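Local coordinates for RagA protein (Porphyromonas gingivalis, PDB 6SLN), which probably takes up substrates across the bacterial outer membrane as a TonB-dependent receptor, driven by energy passed on through TonB, at residues A[371-376]-A[436-441]; A[468-473]-A[491-496]; A[613-618]-A[627-632]. All blocks are in the same frame, centred on the assembly; numbering follows the deposited sequence.

Interaction 1 (A[371-376]-A[436-441]); sequences GAIANR and SSESHQ. With C8E ((hydroxyethyloxy)tri(ethyloxy)octane), chain I; C8E ((hydroxyethyloxy)tri(ethyloxy)octane), chain J.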
# COMPACT_ATOMS: atom_id res chain seq x y z
N GLY A 371 18.32 -2.79 -17.53
CA GLY A 371 17.01 -2.84 -16.92
C GLY A 371 16.42 -4.21 -17.07
O GLY A 371 16.90 -5.05 -17.85
N ALA A 372 15.33 -4.44 -16.33
CA ALA A 372 14.76 -5.77 -16.29
C ALA A 372 13.34 -5.71 -15.75
O ALA A 372 13.02 -4.88 -14.90
CB ALA A 372 15.60 -6.70 -15.41
N ILE A 373 12.50 -6.61 -16.27
CA ILE A 373 11.28 -7.01 -15.60
C ILE A 373 11.53 -8.41 -15.05
O ILE A 373 11.93 -9.31 -15.79
CB ILE A 373 10.07 -6.98 -16.55
CG1 ILE A 373 9.79 -5.55 -17.01
CG2 ILE A 373 8.84 -7.55 -15.86
CD1 ILE A 373 8.54 -5.43 -17.88
N ALA A 374 11.34 -8.58 -13.75
CA ALA A 374 11.77 -9.79 -13.07
C ALA A 374 10.63 -10.34 -12.22
O ALA A 374 9.87 -9.57 -11.62
CB ALA A 374 13.01 -9.52 -12.22
N ASN A 375 10.51 -11.67 -12.19
CA ASN A 375 9.51 -12.37 -11.39
C ASN A 375 10.24 -13.34 -10.46
O ASN A 375 10.89 -14.29 -10.93
CB ASN A 375 8.51 -13.10 -12.28
CG ASN A 375 7.82 -12.17 -13.27
OD1 ASN A 375 7.23 -11.16 -12.88
ND2 ASN A 375 7.88 -12.51 -14.56
N ARG A 376 10.17 -13.07 -9.16
CA ARG A 376 10.80 -13.89 -8.13
C ARG A 376 9.70 -14.56 -7.32
O ARG A 376 8.79 -13.87 -6.85
CB ARG A 376 11.66 -13.06 -7.18
CG ARG A 376 13.11 -12.92 -7.54
CD ARG A 376 13.87 -12.21 -6.42
NE ARG A 376 15.20 -11.80 -6.88
CZ ARG A 376 15.44 -10.72 -7.63
NH1 ARG A 376 14.45 -9.92 -8.00
NH2 ARG A 376 16.68 -10.44 -8.01
N SER A 436 2.28 -13.37 -7.15
CA SER A 436 3.18 -12.88 -8.18
C SER A 436 3.99 -11.75 -7.60
O SER A 436 3.65 -11.18 -6.57
CB SER A 436 2.45 -12.38 -9.42
OG SER A 436 1.38 -11.55 -9.07
N SER A 437 5.09 -11.44 -8.28
CA SER A 437 5.92 -10.30 -7.97
C SER A 437 6.49 -9.84 -9.30
O SER A 437 7.09 -10.63 -10.02
CB SER A 437 7.04 -10.65 -6.99
OG SER A 437 8.20 -9.85 -7.19
N GLU A 438 6.26 -8.58 -9.64
CA GLU A 438 6.92 -7.96 -10.77
C GLU A 438 7.84 -6.87 -10.24
O GLU A 438 7.41 -5.99 -9.47
CB GLU A 438 5.90 -7.39 -11.77
CG GLU A 438 5.21 -8.45 -12.58
CD GLU A 438 5.46 -8.30 -14.07
OE1 GLU A 438 5.13 -9.25 -14.83
OE2 GLU A 438 5.96 -7.22 -14.47
N SER A 439 9.10 -6.96 -10.63
CA SER A 439 10.10 -5.96 -10.29
C SER A 439 10.50 -5.22 -11.55
O SER A 439 10.82 -5.84 -12.57
CB SER A 439 11.33 -6.59 -9.64
OG SER A 439 11.22 -6.57 -8.23
N HIS A 440 10.50 -3.89 -11.47
CA HIS A 440 10.99 -3.06 -12.56
C HIS A 440 12.34 -2.51 -12.11
O HIS A 440 12.40 -1.59 -11.28
CB HIS A 440 9.96 -1.99 -12.92
CG HIS A 440 8.67 -2.55 -13.44
ND1 HIS A 440 7.44 -2.00 -13.13
CD2 HIS A 440 8.42 -3.63 -14.22
CE1 HIS A 440 6.49 -2.72 -13.70
NE2 HIS A 440 7.06 -3.71 -14.37
N GLN A 441 13.41 -3.09 -12.65
CA GLN A 441 14.78 -2.71 -12.37
C GLN A 441 15.28 -1.77 -13.46
O GLN A 441 15.18 -2.09 -14.65
CB GLN A 441 15.69 -3.94 -12.29
CG GLN A 441 17.09 -3.63 -11.77
CD GLN A 441 17.05 -3.17 -10.32
OE1 GLN A 441 16.13 -3.52 -9.56
NE2 GLN A 441 18.05 -2.36 -9.92
C1 C8E I . 12.73 -10.41 -24.50
C2 C8E I . 12.40 -8.94 -24.74
C3 C8E I . 13.30 -7.98 -23.95
C4 C8E I . 12.54 -6.76 -23.42
C5 C8E I . 13.14 -6.23 -22.11
C6 C8E I . 13.11 -4.70 -21.94
C7 C8E I . 13.48 -4.28 -20.51
C8 C8E I . 12.73 -3.01 -20.07
O9 C8E I . 12.62 -2.93 -18.66
C10 C8E I . 12.99 -1.68 -18.10
C11 C8E I . 12.33 -1.48 -16.73
O12 C8E I . 12.57 -0.18 -16.20
C13 C8E I . 11.65 0.24 -15.19
C14 C8E I . 12.37 1.15 -14.18
O15 C8E I . 11.55 1.98 -13.37
C16 C8E I . 11.78 3.36 -13.61
C17 C8E I . 13.26 3.76 -13.73
O18 C8E I . 13.46 5.07 -14.28
C19 C8E I . 14.78 5.57 -14.15
C20 C8E I . 14.82 7.09 -14.35
O21 C8E I . 16.12 7.63 -14.48
C1 C8E J . 18.18 -2.50 -27.91
C2 C8E J . 17.41 -2.36 -26.60
C3 C8E J . 18.21 -1.74 -25.43
C4 C8E J . 17.37 -1.71 -24.14
C5 C8E J . 18.12 -1.21 -22.90
C6 C8E J . 17.19 -0.71 -21.79
C7 C8E J . 17.96 -0.45 -20.49
C8 C8E J . 17.07 0.01 -19.33
O9 C8E J . 17.23 1.40 -19.10
C10 C8E J . 16.26 1.98 -18.23
C11 C8E J . 15.56 3.17 -18.90
O12 C8E J . 16.07 4.44 -18.52
C13 C8E J . 16.40 5.25 -19.64
C14 C8E J . 17.18 6.52 -19.25
O15 C8E J . 18.29 6.74 -20.10
C16 C8E J . 19.42 7.35 -19.48
C17 C8E J . 20.07 8.36 -20.43
O18 C8E J . 21.14 9.06 -19.82
C19 C8E J . 22.42 8.82 -20.39
C20 C8E J . 23.22 10.12 -20.56
O21 C8E J . 24.60 9.91 -20.31
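Ala372 with Gln441 and, one hydrogen-bonded pair along, Ala374 with Ser439 face each other in an antiparallel beta ladder in the wall of the transmembrane barrel. Gln441 N donates to Ala372 O at 2.9 Å, and the return bond from Ala372 N to Gln441 O has the same length; Ser439 N meets Ala374 O at 2.9 Å, and Ala374 N donates back to Ser439 O. Between these pairs sits the non-hydrogen-bonded couple Ile373 and His440, whose side chains run side by side in the same direction. CG1 of Ile373 approaches the rim of the imidazole, near its plane, with CD2 of His440 3.7 Å away. Placing CG1 next to its own backbone N (chi1 -64°) leaves CG2 of Ile373 anti to that N, against OE2 of Glu438. The Ile373–His440 face turns toward the second subunit and detergent. The second subunit supplies Ile466, which packs on Ile373, and Asn468, whose amide nitrogen is hydrogen-bonded to ND1 of His440. The face bearing Ala372, Ala374, Ser439 and Gln441 looks the other way, where Thr174 and Val171 of the plug touch Gln441. On the next strand, Ser439 OG sits against Thr469 OG1, probably as a hydrogen bond, and Gln441 OE1 bonds to Thr467. Detergent of chain I brings its C13 to 3.6 Å from His440 CB.

Interaction 2 (A[468-473]-A[491-496]); sequences NTRTSS and ERAYRD
Arg470 turns its guanidinium end-on to Glu491, the two flat groups nearly perpendicular at 88°, and both terminal nitrogens share one carboxylate oxygen. NH2 of Arg470 reaches OE1 of Glu491 at 2.8 Å in a salt bridge, while NH1 of Arg470 lies 3.1 Å from the same OE1. Bends at chi2 and chi3 curl the arginine back over the ladder, which lets NH1 also donate to Arg492 O at 2.9 Å, from the face of that carbonyl away from Thr471 N. The other carboxylate oxygen, OE2 of Glu491, takes the Ser472 hydroxyl from above its plane at OG–OE2 2.7 Å and is paired as well with Arg489. Farther along this face NE of Arg495 meets a lone pair of Asn468 OD1 at 2.9 Å, and that oxygen lies in the guanidinium plane, with NH2 of Arg495 as a longer second donor. On the reverse face Tyr494 crosses Thr471 at about a right angle, and one water joins Tyr494 OH, Thr471 OG1 and Arg492 NH1; NE of Arg492 is paired with Glu561. In this barrel hairpin at the subunit interface, two arginines and a hydroxyl round the buried Glu491 carboxylate would probably favour its ionised form.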
# COMPACT_ATOMS: atom_id res chain seq x y z
N ASN A 468 11.50 -1.08 -8.27
CA ASN A 468 10.10 -0.99 -7.84
C ASN A 468 9.46 -2.35 -8.04
O ASN A 468 9.45 -2.88 -9.16
CB ASN A 468 9.32 0.06 -8.62
CG ASN A 468 9.66 1.47 -8.22
OD1 ASN A 468 9.31 1.92 -7.13
ND2 ASN A 468 10.35 2.18 -9.12
N THR A 469 8.91 -2.89 -6.96
CA THR A 469 8.38 -4.23 -6.96
C THR A 469 6.97 -4.21 -6.40
O THR A 469 6.72 -3.61 -5.36
CB THR A 469 9.26 -5.15 -6.12
OG1 THR A 469 10.62 -4.97 -6.53
CG2 THR A 469 8.83 -6.61 -6.30
N ARG A 470 6.07 -4.87 -7.11
CA ARG A 470 4.73 -5.11 -6.62
C ARG A 470 4.58 -6.61 -6.41
O ARG A 470 4.89 -7.41 -7.30
CB ARG A 470 3.68 -4.58 -7.61
CG ARG A 470 3.60 -3.05 -7.62
CD ARG A 470 2.89 -2.56 -6.38
NE ARG A 470 1.44 -2.66 -6.52
CZ ARG A 470 0.71 -3.69 -6.06
NH1 ARG A 470 1.30 -4.70 -5.44
NH2 ARG A 470 -0.61 -3.71 -6.22
N THR A 471 4.14 -6.99 -5.23
CA THR A 471 3.79 -8.37 -4.98
C THR A 471 2.32 -8.41 -4.63
O THR A 471 1.76 -7.44 -4.10
CB THR A 471 4.62 -8.99 -3.86
OG1 THR A 471 4.33 -8.33 -2.62
CG2 THR A 471 6.06 -8.85 -4.19
N SER A 472 1.72 -9.54 -4.96
CA SER A 472 0.29 -9.73 -4.83
C SER A 472 0.08 -11.13 -4.29
O SER A 472 0.69 -12.08 -4.78
CB SER A 472 -0.41 -9.56 -6.17
OG SER A 472 -1.80 -9.62 -5.96
N SER A 473 -0.77 -11.25 -3.29
CA SER A 473 -0.96 -12.52 -2.63
C SER A 473 -2.43 -12.65 -2.23
O SER A 473 -3.04 -11.68 -1.77
CB SER A 473 -0.02 -12.64 -1.41
OG SER A 473 -0.62 -13.39 -0.37
N GLU A 491 -1.36 -6.78 -0.75
CA GLU A 491 -0.63 -6.12 -1.81
C GLU A 491 0.51 -5.30 -1.22
O GLU A 491 0.34 -4.62 -0.19
CB GLU A 491 -1.55 -5.21 -2.63
CG GLU A 491 -2.72 -5.92 -3.20
CD GLU A 491 -2.40 -6.56 -4.52
OE1 GLU A 491 -1.43 -6.13 -5.18
OE2 GLU A 491 -3.13 -7.50 -4.91
N ARG A 492 1.66 -5.34 -1.88
CA ARG A 492 2.85 -4.72 -1.34
C ARG A 492 3.56 -3.95 -2.44
O ARG A 492 3.54 -4.34 -3.61
CB ARG A 492 3.81 -5.76 -0.77
CG ARG A 492 3.56 -6.07 0.68
CD ARG A 492 4.28 -7.30 1.02
NE ARG A 492 3.99 -7.74 2.38
CZ ARG A 492 4.37 -8.92 2.84
NH1 ARG A 492 5.03 -9.75 2.04
NH2 ARG A 492 4.09 -9.28 4.09
N ALA A 493 4.23 -2.88 -2.02
CA ALA A 493 5.01 -2.06 -2.94
C ALA A 493 6.34 -1.78 -2.29
O ALA A 493 6.38 -1.21 -1.19
CB ALA A 493 4.28 -0.76 -3.28
N TYR A 494 7.42 -2.18 -2.95
CA TYR A 494 8.79 -2.03 -2.48
C TYR A 494 9.50 -1.04 -3.39
O TYR A 494 9.28 -1.06 -4.61
CB TYR A 494 9.58 -3.36 -2.54
CG TYR A 494 9.05 -4.54 -1.74
CD1 TYR A 494 7.99 -5.32 -2.21
CD2 TYR A 494 9.66 -4.92 -0.56
CE1 TYR A 494 7.53 -6.41 -1.47
CE2 TYR A 494 9.22 -6.01 0.17
CZ TYR A 494 8.15 -6.75 -0.28
OH TYR A 494 7.72 -7.81 0.47
N ARG A 495 10.40 -0.24 -2.81
CA ARG A 495 11.20 0.72 -3.57
C ARG A 495 12.63 0.76 -3.06
O ARG A 495 12.86 0.94 -1.86
CB ARG A 495 10.61 2.12 -3.49
CG ARG A 495 11.46 3.16 -4.15
CD ARG A 495 10.67 4.41 -4.39
NE ARG A 495 9.90 4.31 -5.61
CZ ARG A 495 9.19 5.30 -6.14
NH1 ARG A 495 9.17 6.50 -5.58
NH2 ARG A 495 8.55 5.08 -7.26
N ASP A 496 13.60 0.64 -3.97
CA ASP A 496 15.01 0.80 -3.64
C ASP A 496 15.62 1.81 -4.59
O ASP A 496 15.58 1.62 -5.81
CB ASP A 496 15.79 -0.51 -3.75
CG ASP A 496 15.31 -1.54 -2.78
OD1 ASP A 496 14.91 -1.16 -1.66
OD2 ASP A 496 15.33 -2.73 -3.13
O HOH W 1 5.68 -9.66 -0.46

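Interaction 3 (A[613-618]-A[627-632]); sequences MFDIYN and LSDLRL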
# COMPACT_ATOMS: atom_id res chain seq x y z
N MET A 613 55.66 -4.77 -6.10
CA MET A 613 55.84 -5.84 -7.08
C MET A 613 57.25 -5.73 -7.64
O MET A 613 57.61 -4.71 -8.23
CB MET A 613 54.81 -5.74 -8.22
CG MET A 613 54.88 -6.88 -9.24
SD MET A 613 56.21 -6.75 -10.48
CE MET A 613 55.28 -6.19 -11.90
N PHE A 614 58.04 -6.79 -7.46
CA PHE A 614 59.43 -6.84 -7.90
C PHE A 614 59.57 -7.87 -9.00
O PHE A 614 59.28 -9.05 -8.78
CB PHE A 614 60.36 -7.17 -6.73
CG PHE A 614 60.06 -6.39 -5.49
CD1 PHE A 614 60.68 -5.17 -5.26
CD2 PHE A 614 59.16 -6.86 -4.55
CE1 PHE A 614 60.41 -4.44 -4.13
CE2 PHE A 614 58.88 -6.14 -3.41
CZ PHE A 614 59.51 -4.92 -3.20
N ASP A 615 60.01 -7.44 -10.17
CA ASP A 615 60.02 -8.31 -11.35
C ASP A 615 61.35 -9.05 -11.43
O ASP A 615 62.33 -8.54 -11.98
CB ASP A 615 59.76 -7.51 -12.61
CG ASP A 615 59.28 -8.38 -13.74
OD1 ASP A 615 59.93 -9.42 -14.00
OD2 ASP A 615 58.24 -8.05 -14.35
N ILE A 616 61.37 -10.28 -10.92
CA ILE A 616 62.64 -10.99 -10.79
C ILE A 616 63.13 -11.50 -12.14
O ILE A 616 64.34 -11.59 -12.37
CB ILE A 616 62.47 -12.11 -9.75
CG1 ILE A 616 62.35 -11.49 -8.35
CG2 ILE A 616 63.63 -13.09 -9.80
CD1 ILE A 616 61.74 -12.40 -7.31
N TYR A 617 62.22 -11.82 -13.07
CA TYR A 617 62.67 -12.39 -14.34
C TYR A 617 63.36 -11.34 -15.21
O TYR A 617 64.41 -11.62 -15.80
CB TYR A 617 61.50 -13.00 -15.11
CG TYR A 617 61.89 -13.55 -16.48
CD1 TYR A 617 62.64 -14.73 -16.59
CD2 TYR A 617 61.52 -12.90 -17.65
CE1 TYR A 617 62.99 -15.24 -17.83
CE2 TYR A 617 61.87 -13.40 -18.89
CZ TYR A 617 62.61 -14.57 -18.98
OH TYR A 617 62.95 -15.07 -20.22
N ASN A 618 62.77 -10.15 -15.34
CA ASN A 618 63.36 -9.13 -16.19
C ASN A 618 64.63 -8.55 -15.60
O ASN A 618 65.56 -8.20 -16.33
CB ASN A 618 62.36 -8.00 -16.45
CG ASN A 618 61.06 -8.49 -17.07
OD1 ASN A 618 59.99 -8.30 -16.53
ND2 ASN A 618 61.18 -9.17 -18.21
N LEU A 627 61.89 -20.99 -18.37
CA LEU A 627 61.12 -20.04 -17.58
C LEU A 627 60.94 -18.73 -18.34
O LEU A 627 61.89 -18.20 -18.92
CB LEU A 627 61.78 -19.77 -16.24
CG LEU A 627 60.79 -19.28 -15.18
CD1 LEU A 627 61.25 -19.74 -13.82
CD2 LEU A 627 60.65 -17.77 -15.21
N SER A 628 59.72 -18.20 -18.30
CA SER A 628 59.32 -17.09 -19.15
C SER A 628 58.73 -15.91 -18.40
O SER A 628 58.57 -14.85 -19.01
CB SER A 628 58.31 -17.57 -20.20
OG SER A 628 57.06 -17.90 -19.59
N ASP A 629 58.40 -16.05 -17.12
CA ASP A 629 58.10 -14.89 -16.30
C ASP A 629 58.13 -15.29 -14.84
O ASP A 629 57.70 -16.39 -14.48
CB ASP A 629 56.74 -14.25 -16.64
CG ASP A 629 56.67 -12.78 -16.23
OD1 ASP A 629 57.68 -12.27 -15.69
OD2 ASP A 629 55.62 -12.14 -16.45
N LEU A 630 58.65 -14.40 -14.00
CA LEU A 630 58.62 -14.57 -12.55
C LEU A 630 58.38 -13.20 -11.94
O LEU A 630 59.05 -12.23 -12.32
CB LEU A 630 59.93 -15.18 -12.02
CG LEU A 630 59.77 -16.10 -10.82
CD1 LEU A 630 61.01 -16.93 -10.65
CD2 LEU A 630 59.50 -15.31 -9.55
N ARG A 631 57.42 -13.11 -11.02
CA ARG A 631 57.15 -11.88 -10.30
C ARG A 631 56.95 -12.19 -8.82
O ARG A 631 56.41 -13.23 -8.45
CB ARG A 631 55.94 -11.14 -10.87
CG ARG A 631 56.14 -10.59 -12.27
CD ARG A 631 54.93 -9.80 -12.73
NE ARG A 631 53.68 -10.54 -12.59
CZ ARG A 631 53.14 -11.29 -13.55
NH1 ARG A 631 53.75 -11.39 -14.72
NH2 ARG A 631 52.01 -11.93 -13.32
N LEU A 632 57.40 -11.26 -7.99
CA LEU A 632 57.29 -11.32 -6.54
C LEU A 632 56.51 -10.09 -6.10
O LEU A 632 56.76 -8.98 -6.59
CB LEU A 632 58.69 -11.39 -5.91
CG LEU A 632 59.01 -11.52 -4.42
CD1 LEU A 632 58.71 -10.24 -3.69
CD2 LEU A 632 58.25 -12.67 -3.81
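Phe614 and Leu632 exchange two backbone hydrogen bonds, Phe614 N to Leu632 O at 2.7 Å and Leu632 N to Phe614 O at 3.0 Å, as an antiparallel pair just before the first strand gives way to a helix. Beyond it the ladder ends, and one further backbone bond comes from the helix, Tyr617 N to Leu630 O at 3.3 Å. Asp615 holds the N-cap: its OD1 accepts from Asn618 N along a nearly straight N-H (172°), the donor standing above the carboxylate plane. Asp629 comes near the same carboxylate, but its charge is paired with Arg631, OD2 to NH1 2.7 Å. Leu632 CD1 rests against Phe614 CD2, and Ile616 reaches across to Leu632 CB with its CD1 at 3.5 Å. With CG pointing away from the backbone N (chi1 177°), the Tyr617 ring extends over the start of strand 627-641, so that Ser628 O lies 3.6 Å above one ring face, toward the rim, and Leu627 CD2 touches Tyr617 CD1. On the far edge of that strand Ser628 and Asp629 both face Gly690 in a classic beta bulge. Together these features form a TonB-dependent receptor barrel hairpin closed by a short helix, consistent with its periplasmic end.

In the fold
From the N terminus onward the three contacts come in series, and none nests within or crosses another. Interaction 1, joining strands 363-377 and 435-450, closes off the 59 residues between its segments. Interaction 2 then closes the shorter connection of hairpin 456-475/487-510, and interaction 3 ties off the short connection, with helix 616-621, between strands 604-614 and 627-641. The first two adjoin, since strands 435-450 and 456-475 are neighbours: His440 N probably bonds to Asn468 O, and Ser437 packs on Thr469 and Thr471. Both meet the second subunit. Interaction 3 lies far off, its centre about 55 Å from that of interaction 2, across the chain's centre, and no other protein chain touches its two segments.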